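Uncharacterized protein (Acinetobacter baumannii, PDB 4L3U) is of unknown function, a small, mainly helical protein of the DUF4844 family. Local coordinates at residues A[74-88]-A[105-118]. Sequence-based numbering, arbitrary orientation.
Sequences KAELLQVLANGISQI and FESFLDIVGLESSE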
loop_
_atom_site.group_PDB
_atom_site.type_symbol
_atom_site.label_atom_id
_atom_site.label_comp_id
_atom_site.label_asym_id
_atom_site.label_seq_id
_atom_site.Cartn_x
_atom_site.Cartn_y
_atom_site.Cartn_z
ATOM N N LYS A 74 -10.218 -11.657 7.353
ATOM C CA LYS A 74 -9.108 -11.626 6.407
ATOM C C LYS A 74 -9.591 -11.161 5.043
ATOM O O LYS A 74 -8.914 -10.389 4.363
ATOM C CB LYS A 74 -8.449 -13.003 6.294
ATOM C CG LYS A 74 -7.901 -13.531 7.606
ATOM C CD LYS A 74 -6.795 -12.652 8.147
ATOM C CE LYS A 74 -6.221 -13.233 9.420
ATOM N NZ LYS A 74 -5.018 -12.493 9.870
ATOM N N ALA A 75 -10.776 -11.622 4.656
ATOM C CA ALA A 75 -11.341 -11.275 3.358
ATOM C C ALA A 75 -11.659 -9.785 3.284
ATOM O O ALA A 75 -11.464 -9.154 2.244
ATOM C CB ALA A 75 -12.582 -12.100 3.084
ATOM N N GLU A 76 -12.144 -9.226 4.389
ATOM C CA GLU A 76 -12.440 -7.800 4.463
ATOM C C GLU A 76 -11.170 -6.985 4.335
ATOM O O GLU A 76 -11.108 -6.030 3.565
ATOM C CB GLU A 76 -13.123 -7.460 5.787
ATOM C CG GLU A 76 -14.572 -7.903 5.856
ATOM C CD GLU A 76 -15.130 -7.878 7.266
ATOM O OE1 GLU A 76 -14.416 -7.437 8.186
ATOM O OE2 GLU A 76 -16.290 -8.302 7.456
ATOM N N LEU A 77 -10.157 -7.367 5.097
ATOM C CA LEU A 77 -8.879 -6.679 5.056
ATOM C C LEU A 77 -8.248 -6.778 3.670
ATOM O O LEU A 77 -7.604 -5.839 3.209
ATOM C CB LEU A 77 -7.938 -7.266 6.106
ATOM C CG LEU A 77 -8.382 -7.096 7.559
ATOM C CD1 LEU A 77 -7.532 -7.975 8.457
ATOM C CD2 LEU A 77 -8.299 -5.641 7.984
ATOM N N LEU A 78 -8.444 -7.909 3.000
ATOM C CA LEU A 78 -7.835 -8.130 1.693
ATOM C C LEU A 78 -8.485 -7.277 0.615
ATOM O O LEU A 78 -7.811 -6.793 -0.287
ATOM C CB LEU A 78 -7.924 -9.605 1.300
ATOM C CG LEU A 78 -7.283 -9.987 -0.041
ATOM C CD1 LEU A 78 -5.785 -9.716 -0.035
ATOM C CD2 LEU A 78 -7.563 -11.445 -0.372
ATOM N N GLN A 79 -9.795 -7.093 0.699
ATOM C CA GLN A 79 -10.486 -6.275 -0.285
ATOM C C GLN A 79 -10.068 -4.813 -0.190
ATOM O O GLN A 79 -9.909 -4.145 -1.207
ATOM C CB GLN A 79 -12.000 -6.392 -0.127
ATOM C CG GLN A 79 -12.762 -5.487 -1.072
ATOM C CD GLN A 79 -14.237 -5.812 -1.131
ATOM O OE1 GLN A 79 -14.637 -6.970 -1.010
ATOM N NE2 GLN A 79 -15.058 -4.790 -1.320
ATOM N N VAL A 80 -9.900 -4.317 1.031
ATOM C CA VAL A 80 -9.445 -2.948 1.239
ATOM C C VAL A 80 -8.049 -2.780 0.650
ATOM O O VAL A 80 -7.736 -1.757 0.041
ATOM C CB VAL A 80 -9.427 -2.583 2.738
ATOM C CG1 VAL A 80 -8.787 -1.213 2.962
ATOM C CG2 VAL A 80 -10.837 -2.611 3.303
ATOM N N LEU A 81 -7.212 -3.793 0.839
ATOM C CA LEU A 81 -5.870 -3.790 0.274
ATOM C C LEU A 81 -5.935 -3.765 -1.255
ATOM O O LEU A 81 -5.302 -2.925 -1.896
ATOM C CB LEU A 81 -5.103 -5.025 0.746
ATOM C CG LEU A 81 -3.611 -5.075 0.413
ATOM C CD1 LEU A 81 -2.815 -4.258 1.414
ATOM C CD2 LEU A 81 -3.118 -6.512 0.378
ATOM N N ALA A 82 -6.721 -4.680 -1.824
ATOM C CA ALA A 82 -6.838 -4.835 -3.276
ATOM C C ALA A 82 -7.414 -3.591 -3.944
ATOM O O ALA A 82 -6.970 -3.184 -5.016
ATOM C CB ALA A 82 -7.699 -6.056 -3.605
ATOM N N ASN A 83 -8.415 -2.994 -3.312
ATOM C CA ASN A 83 -9.018 -1.781 -3.836
ATOM C C ASN A 83 -8.087 -0.592 -3.706
ATOM O O ASN A 83 -8.089 0.288 -4.550
ATOM C CB ASN A 83 -10.334 -1.491 -3.123
ATOM C CG ASN A 83 -11.423 -2.482 -3.489
ATOM O OD1 ASN A 83 -11.400 -3.084 -4.563
ATOM N ND2 ASN A 83 -12.384 -2.658 -2.591
ATOM N N GLY A 84 -7.290 -0.568 -2.646
ATOM C CA GLY A 84 -6.364 0.525 -2.424
ATOM C C GLY A 84 -5.283 0.561 -3.487
ATOM O O GLY A 84 -4.934 1.629 -3.991
ATOM N N ILE A 85 -4.760 -0.611 -3.836
ATOM C CA ILE A 85 -3.671 -0.711 -4.804
ATOM C C ILE A 85 -4.160 -0.523 -6.239
ATOM O O ILE A 85 -3.437 0.007 -7.079
ATOM C CB ILE A 85 -2.916 -2.068 -4.676
ATOM C CG1 ILE A 85 -1.605 -2.052 -5.472
ATOM C CG2 ILE A 85 -3.787 -3.228 -5.126
ATOM C CD1 ILE A 85 -0.512 -1.215 -4.842
ATOM N N SER A 86 -5.386 -0.951 -6.521
ATOM C CA SER A 86 -5.928 -0.823 -7.867
ATOM C C SER A 86 -6.115 0.644 -8.270
ATOM O O SER A 86 -6.286 0.941 -9.446
ATOM C CB SER A 86 -7.249 -1.582 -7.989
ATOM O OG SER A 86 -8.206 -1.080 -7.080
ATOM N N GLN A 87 -6.069 1.553 -7.295
ATOM C CA GLN A 87 -6.235 2.987 -7.553
ATOM C C GLN A 87 -5.003 3.609 -8.192
ATOM O O GLN A 87 -5.031 4.759 -8.632
ATOM C CB GLN A 87 -6.534 3.740 -6.257
ATOM C CG GLN A 87 -7.803 3.311 -5.575
ATOM C CD GLN A 87 -9.010 3.437 -6.473
ATOM O OE1 GLN A 87 -9.232 4.478 -7.085
ATOM N NE2 GLN A 87 -9.785 2.366 -6.575
ATOM N N ILE A 88 -3.919 2.844 -8.223
ATOM C CA ILE A 88 -2.641 3.316 -8.739
ATOM C C ILE A 88 -2.301 2.594 -10.042
ATOM O O ILE A 88 -2.103 1.381 -10.055
ATOM C CB ILE A 88 -1.513 3.068 -7.718
ATOM C CG1 ILE A 88 -1.891 3.642 -6.349
ATOM C CG2 ILE A 88 -0.206 3.677 -8.210
ATOM C CD1 ILE A 88 -0.917 3.293 -5.240
ATOM N N PHE A 105 2.915 -1.262 0.743
ATOM C CA PHE A 105 1.667 -1.986 0.968
ATOM C C PHE A 105 1.886 -3.274 1.753
ATOM O O PHE A 105 0.958 -3.795 2.367
ATOM C CB PHE A 105 0.976 -2.294 -0.361
ATOM C CG PHE A 105 -0.032 -1.257 -0.772
ATOM C CD1 PHE A 105 0.377 -0.044 -1.297
ATOM C CD2 PHE A 105 -1.391 -1.492 -0.629
ATOM C CE1 PHE A 105 -0.549 0.914 -1.672
ATOM C CE2 PHE A 105 -2.321 -0.537 -1.004
ATOM C CZ PHE A 105 -1.900 0.666 -1.525
ATOM N N GLU A 106 3.111 -3.791 1.725
ATOM C CA GLU A 106 3.442 -4.980 2.496
ATOM C C GLU A 106 3.369 -4.643 3.974
ATOM O O GLU A 106 3.047 -5.495 4.798
ATOM C CB GLU A 106 4.835 -5.494 2.135
ATOM C CG GLU A 106 4.874 -6.363 0.887
ATOM C CD GLU A 106 6.285 -6.783 0.500
ATOM O OE1 GLU A 106 7.257 -6.196 1.024
ATOM O OE2 GLU A 106 6.424 -7.708 -0.329
ATOM N N SER A 107 3.660 -3.389 4.304
ATOM C CA SER A 107 3.605 -2.934 5.686
ATOM C C SER A 107 2.179 -3.018 6.214
ATOM O O SER A 107 1.967 -3.326 7.383
ATOM C CB SER A 107 4.135 -1.505 5.805
ATOM O OG SER A 107 5.484 -1.425 5.376
ATOM N N PHE A 108 1.205 -2.751 5.346
ATOM C CA PHE A 108 -0.204 -2.899 5.707
ATOM C C PHE A 108 -0.482 -4.327 6.143
ATOM O O PHE A 108 -1.165 -4.547 7.137
ATOM C CB PHE A 108 -1.128 -2.561 4.529
ATOM C CG PHE A 108 -1.383 -1.087 4.340
ATOM C CD1 PHE A 108 -1.732 -0.278 5.409
ATOM C CD2 PHE A 108 -1.292 -0.517 3.080
ATOM C CE1 PHE A 108 -1.972 1.075 5.226
ATOM C CE2 PHE A 108 -1.529 0.831 2.892
ATOM C CZ PHE A 108 -1.868 1.627 3.967
ATOM N N LEU A 109 0.043 -5.290 5.393
ATOM C CA LEU A 109 -0.162 -6.695 5.713
ATOM C C LEU A 109 0.278 -6.973 7.143
ATOM O O LEU A 109 -0.435 -7.625 7.908
ATOM C CB LEU A 109 0.614 -7.591 4.747
ATOM C CG LEU A 109 0.201 -7.559 3.274
ATOM C CD1 LEU A 109 1.067 -8.511 2.478
ATOM C CD2 LEU A 109 -1.257 -7.921 3.103
ATOM N N ASP A 110 1.445 -6.451 7.500
ATOM C CA ASP A 110 1.988 -6.639 8.836
ATOM C C ASP A 110 1.096 -5.969 9.875
ATOM O O ASP A 110 0.809 -6.550 10.919
ATOM C CB ASP A 110 3.410 -6.080 8.916
ATOM C CG ASP A 110 4.398 -6.885 8.095
ATOM O OD1 ASP A 110 4.316 -8.131 8.120
ATOM O OD2 ASP A 110 5.254 -6.273 7.424
ATOM N N ILE A 111 0.647 -4.752 9.579
ATOM C CA ILE A 111 -0.195 -3.999 10.508
ATOM C C ILE A 111 -1.521 -4.706 10.810
ATOM O O ILE A 111 -1.861 -4.916 11.973
ATOM C CB ILE A 111 -0.462 -2.556 9.993
ATOM C CG1 ILE A 111 0.843 -1.761 9.981
ATOM C CG2 ILE A 111 -1.496 -1.831 10.872
ATOM C CD1 ILE A 111 0.760 -0.436 9.264
ATOM N N VAL A 112 -2.266 -5.070 9.768
ATOM C CA VAL A 112 -3.603 -5.644 9.941
ATOM C C VAL A 112 -3.578 -7.155 10.153
ATOM O O VAL A 112 -4.625 -7.793 10.243
ATOM C CB VAL A 112 -4.521 -5.335 8.733
ATOM C CG1 VAL A 112 -4.581 -3.836 8.479
ATOM C CG2 VAL A 112 -4.056 -6.081 7.483
ATOM N N GLY A 113 -2.381 -7.729 10.205
ATOM C CA GLY A 113 -2.233 -9.146 10.478
ATOM C C GLY A 113 -2.700 -10.028 9.341
ATOM O O GLY A 113 -3.230 -11.113 9.566
ATOM N N LEU A 114 -2.499 -9.558 8.118
ATOM C CA LEU A 114 -2.849 -10.328 6.937
ATOM C C LEU A 114 -1.587 -10.988 6.407
ATOM O O LEU A 114 -0.580 -10.322 6.187
ATOM C CB LEU A 114 -3.453 -9.410 5.879
ATOM C CG LEU A 114 -4.188 -10.091 4.729
ATOM C CD1 LEU A 114 -5.394 -10.860 5.226
ATOM C CD2 LEU A 114 -4.605 -9.051 3.722
ATOM N N GLU A 115 -1.633 -12.297 6.208
ATOM C CA GLU A 115 -0.434 -13.031 5.826
ATOM C C GLU A 115 0.010 -12.760 4.394
ATOM O O GLU A 115 1.179 -12.469 4.143
ATOM C CB GLU A 115 -0.653 -14.523 6.020
ATOM C CG GLU A 115 -0.770 -14.910 7.469
ATOM C CD GLU A 115 -0.943 -16.398 7.650
ATOM O OE1 GLU A 115 -0.905 -17.125 6.632
ATOM O OE2 GLU A 115 -1.113 -16.838 8.809
ATOM N N SER A 116 -0.928 -12.860 3.461
ATOM C CA SER A 116 -0.623 -12.752 2.040
ATOM C C SER A 116 -1.549 -11.755 1.352
ATOM O O SER A 116 -2.600 -11.399 1.883
ATOM C CB SER A 116 -0.765 -14.130 1.383
ATOM O OG SER A 116 -0.660 -14.053 -0.027
ATOM N N SER A 117 -1.141 -11.303 0.170
ATOM C CA SER A 117 -2.004 -10.497 -0.683
ATOM C C SER A 117 -2.596 -11.356 -1.799
ATOM O O SER A 117 -3.090 -10.829 -2.790
ATOM C CB SER A 117 -1.223 -9.330 -1.285
ATOM O OG SER A 117 -0.214 -9.796 -2.163
ATOM N N GLU A 118 -2.530 -12.675 -1.638
ATOM C CA GLU A 118 -3.094 -13.611 -2.608
ATOM C C GLU A 118 -2.563 -13.357 -4.006
ATOM O O GLU A 118 -3.286 -13.491 -4.991
ATOM C CB GLU A 118 -4.616 -13.516 -2.617
ATOM C CG GLU A 118 -5.256 -13.831 -1.286
ATOM C CD GLU A 118 -5.093 -15.283 -0.891
ATOM O OE1 GLU A 118 -4.647 -16.087 -1.736
ATOM O OE2 GLU A 118 -5.415 -15.618 0.265
HETATM O O HOH W 1 -5.672 -10.183 10.703
HETATM O O HOH W 2 -3.888 -13.886 7.470
#
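Phe105 points its ring at helix 74-86, with the terminal methyl of Ile85 set over the middle of one ring face: CD1 stands 3.8 Å from the ring centroid, a CH-pi contact 12° off the normal. Phe108 CE2 covers the opposite face, while Leu81 CD1 comes to the ring edge, 3.7 Å from Phe105 CD2. Gly84 has no side chain, and that lets the ring settle close to the helix backbone, its CE2 3.7 Å from Ile85 N. Leu81 suits its central place because it branches: with CG anti to the backbone N (chi1 -171°), CD1 serves the phenylalanine, and the side chains of Leu81 and Leu109 cross at about a right angle, CD2 of Leu81 lying 3.6 Å from CD2 of Leu109. Further along, Leu77 and Val112 meet tip to tip.

Beyond Val112 the chain turns at Gly113, whose positive phi favours glycine, and Leu114 turns its two methyls to Lys74 and Leu78. Its CD1 packs 3.7 Å from Lys74 CD, the two side chains sliding past each other in opposite directions, and its CD2 lies 4.0 Å from Leu78 CD1. Tyr66 of helix 45-68 touches both Leu77 and Val112, and Leu121 of helix 120-134 touches Phe105. Large apolar side chains filling the space between nearly antiparallel helices (163°), with the following loop folded in, are characteristic of the core of an all-alpha helical bundle.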